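Local coordinates for protein hypothetic aldehyde deformylating oxygenase (Sulfolobus tokodaii, PDB 5V4T) that probably acts as an iron-dependent oxidoreductase of the ferritin-like diiron type, with aldehyde deformylating oxygenase activity, at residues His22-Ser27 with Glu59-Phe64. Sequence-based numbering, arbitrary orientation.
Sequences HFYPAS and EHFDFF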
loop_
_atom_site.group_PDB
_atom_site.type_symbol
_atom_site.label_atom_id
_atom_site.label_comp_id
_atom_site.label_asym_id
_atom_site.label_seq_id
_atom_site.Cartn_x
_atom_site.Cartn_y
_atom_site.Cartn_z
ATOM N N HIS A 22 -5.203 1.063 -5.636
ATOM C CA HIS A 22 -4.200 1.645 -4.719
ATOM C C HIS A 22 -2.903 0.854 -4.715
ATOM O O HIS A 22 -1.842 1.419 -4.505
ATOM C CB HIS A 22 -4.734 1.796 -3.288
ATOM C CG HIS A 22 -5.830 2.807 -3.153
ATOM N ND1 HIS A 22 -7.045 2.707 -3.816
ATOM C CD2 HIS A 22 -5.940 3.881 -2.331
ATOM C CE1 HIS A 22 -7.812 3.728 -3.467
ATOM N NE2 HIS A 22 -7.172 4.437 -2.548
ATOM N N PHE A 23 -2.988 -0.433 -4.968
ATOM C CA PHE A 23 -1.776 -1.247 -5.146
ATOM C C PHE A 23 -1.245 -1.266 -6.550
ATOM O O PHE A 23 -0.060 -1.573 -6.773
ATOM C CB PHE A 23 -2.064 -2.691 -4.719
ATOM C CG PHE A 23 -2.465 -2.791 -3.286
ATOM C CD1 PHE A 23 -3.769 -2.582 -2.870
ATOM C CD2 PHE A 23 -1.511 -3.037 -2.301
ATOM C CE1 PHE A 23 -4.136 -2.630 -1.539
ATOM C CE2 PHE A 23 -1.884 -3.064 -0.965
ATOM C CZ PHE A 23 -3.198 -2.856 -0.581
ATOM N N TYR A 24 -2.104 -0.980 -7.505
ATOM C CA TYR A 24 -1.760 -1.008 -8.929
ATOM C C TYR A 24 -2.535 0.103 -9.653
ATOM O O TYR A 24 -3.567 -0.152 -10.288
ATOM C CB TYR A 24 -2.076 -2.409 -9.492
ATOM C CG TYR A 24 -1.653 -2.562 -10.938
ATOM C CD1 TYR A 24 -0.306 -2.503 -11.283
ATOM C CD2 TYR A 24 -2.583 -2.718 -11.940
ATOM C CE1 TYR A 24 0.100 -2.613 -12.602
ATOM C CE2 TYR A 24 -2.184 -2.815 -13.283
ATOM C CZ TYR A 24 -0.851 -2.774 -13.592
ATOM O OH TYR A 24 -0.426 -2.887 -14.903
ATOM N N PRO A 25 -2.058 1.367 -9.541
ATOM C CA PRO A 25 -2.826 2.533 -9.983
ATOM C C PRO A 25 -2.780 2.738 -11.497
ATOM O O PRO A 25 -2.136 3.680 -12.001
ATOM C CB PRO A 25 -2.158 3.690 -9.228
ATOM C CG PRO A 25 -0.724 3.243 -9.064
ATOM C CD PRO A 25 -0.867 1.772 -8.752
ATOM N N ALA A 26 -3.405 1.812 -12.204
ATOM C CA ALA A 26 -3.278 1.703 -13.631
ATOM C C ALA A 26 -3.685 2.980 -14.348
ATOM O O ALA A 26 -3.069 3.284 -15.338
ATOM C CB ALA A 26 -4.113 0.530 -14.153
ATOM N N SER A 27 -4.690 3.712 -13.859
ATOM C CA SER A 27 -5.151 4.950 -14.513
ATOM C C SER A 27 -4.077 6.045 -14.531
ATOM O O SER A 27 -4.119 6.950 -15.371
ATOM C CB SER A 27 -6.401 5.506 -13.828
ATOM O OG SER A 27 -6.110 5.969 -12.495
ATOM N N GLU A 59 6.338 -8.220 -8.554
ATOM C CA GLU A 59 5.400 -9.334 -8.479
ATOM C C GLU A 59 3.981 -8.975 -8.051
ATOM O O GLU A 59 2.969 -9.520 -8.587
ATOM C CB GLU A 59 5.972 -10.383 -7.522
ATOM C CG GLU A 59 7.170 -11.088 -8.063
ATOM C CD GLU A 59 7.724 -12.095 -7.154
ATOM O OE1 GLU A 59 7.720 -11.930 -5.894
ATOM O OE2 GLU A 59 8.111 -13.154 -7.696
ATOM N N HIS A 60 3.881 -8.051 -7.085
ATOM C CA HIS A 60 2.552 -7.567 -6.658
ATOM C C HIS A 60 1.830 -6.866 -7.798
ATOM O O HIS A 60 0.650 -7.182 -8.123
ATOM C CB HIS A 60 2.647 -6.689 -5.442
ATOM C CG HIS A 60 3.266 -7.353 -4.266
ATOM N ND1 HIS A 60 3.522 -6.656 -3.113
ATOM C CD2 HIS A 60 3.694 -8.615 -4.054
ATOM C CE1 HIS A 60 4.114 -7.457 -2.245
ATOM N NE2 HIS A 60 4.209 -8.653 -2.780
ATOM N N PHE A 61 2.549 -5.999 -8.519
ATOM C CA PHE A 61 1.968 -5.328 -9.695
ATOM C C PHE A 61 1.519 -6.323 -10.681
ATOM O O PHE A 61 0.398 -6.218 -11.232
ATOM C CB PHE A 61 3.020 -4.483 -10.392
ATOM C CG PHE A 61 3.186 -3.120 -9.841
ATOM C CD1 PHE A 61 2.643 -2.713 -8.610
ATOM C CD2 PHE A 61 3.999 -2.244 -10.546
ATOM C CE1 PHE A 61 2.860 -1.446 -8.128
ATOM C CE2 PHE A 61 4.218 -0.970 -10.069
ATOM C CZ PHE A 61 3.651 -0.572 -8.857
ATOM N N ASP A 62 2.345 -7.316 -10.919
ATOM C CA ASP A 62 2.005 -8.335 -11.926
ATOM C C ASP A 62 0.770 -9.141 -11.514
ATOM O O ASP A 62 -0.019 -9.514 -12.350
ATOM C CB ASP A 62 3.166 -9.235 -12.248
ATOM C CG ASP A 62 4.285 -8.485 -13.000
ATOM O OD1 ASP A 62 4.008 -7.395 -13.556
ATOM O OD2 ASP A 62 5.441 -8.926 -12.941
ATOM N N PHE A 63 0.619 -9.455 -10.240
ATOM C CA PHE A 63 -0.578 -10.142 -9.742
ATOM C C PHE A 63 -1.855 -9.337 -10.081
ATOM O O PHE A 63 -2.861 -9.890 -10.571
ATOM C CB PHE A 63 -0.426 -10.414 -8.255
ATOM C CG PHE A 63 -1.710 -10.729 -7.578
ATOM C CD1 PHE A 63 -2.291 -11.990 -7.701
ATOM C CD2 PHE A 63 -2.375 -9.739 -6.893
ATOM C CE1 PHE A 63 -3.528 -12.252 -7.149
ATOM C CE2 PHE A 63 -3.596 -9.993 -6.295
ATOM C CZ PHE A 63 -4.179 -11.261 -6.462
ATOM N N PHE A 64 -1.837 -8.045 -9.795
ATOM C CA PHE A 64 -3.044 -7.245 -10.027
ATOM C C PHE A 64 -3.277 -7.094 -11.527
ATOM O O PHE A 64 -4.406 -7.168 -11.966
ATOM C CB PHE A 64 -2.962 -5.889 -9.340
ATOM C CG PHE A 64 -3.116 -5.969 -7.860
ATOM C CD1 PHE A 64 -4.371 -6.259 -7.275
ATOM C CD2 PHE A 64 -1.994 -5.862 -7.016
ATOM C CE1 PHE A 64 -4.507 -6.323 -5.879
ATOM C CE2 PHE A 64 -2.165 -5.940 -5.660
ATOM C CZ PHE A 64 -3.390 -6.207 -5.095
#
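In this ferritin-like helical fold, Phe23 and Tyr24, at the junction of helix 10-23 and the following loop, pack on Phe61 and Phe64, one turn apart on helix 49-67. The backbones come nearest at Tyr24 and Phe61, CA to CA 5.8 Å. With CG anti to the backbone N (chi1 -176°), the Tyr24 ring extends across helix 49-67 and turns an edge to the face of Phe61, an edge-to-face pair with planes at 65°; Tyr24 CD1 lies 3.8 Å from Phe61 CG. The carbonyl oxygen of Phe61 stands over one face of the tyrosine ring, offset toward its rim. At the root of the side chain, Tyr24 CB meets Phe64 CB at 3.6 Å, the two side chains heading opposite ways. Replacing Tyr24 by an alanine would keep the CB contact but is likely to leave the Phe61 face without its edge partner and open a gap where the ring lay beside Phe61 and its carbonyl. Phe23 touches mainly through its CB, 3.4 Å from Phe64 CE2; the ring planes differ by only 20°, yet little of one ring lies over the other. Phe23 O approaches Phe61 CE1 to 3.2 Å. No hydrogen bond joins the segments. Beyond them, Phe23 packs on Ala115, Leu119 and Leu122 of helix 98-128, and Phe64 on Ile141. The Phe23 side chain is about 8 Å from the bound iron, making this an aromatic cluster bordering the metal site of a ferritin-like four-helix bundle.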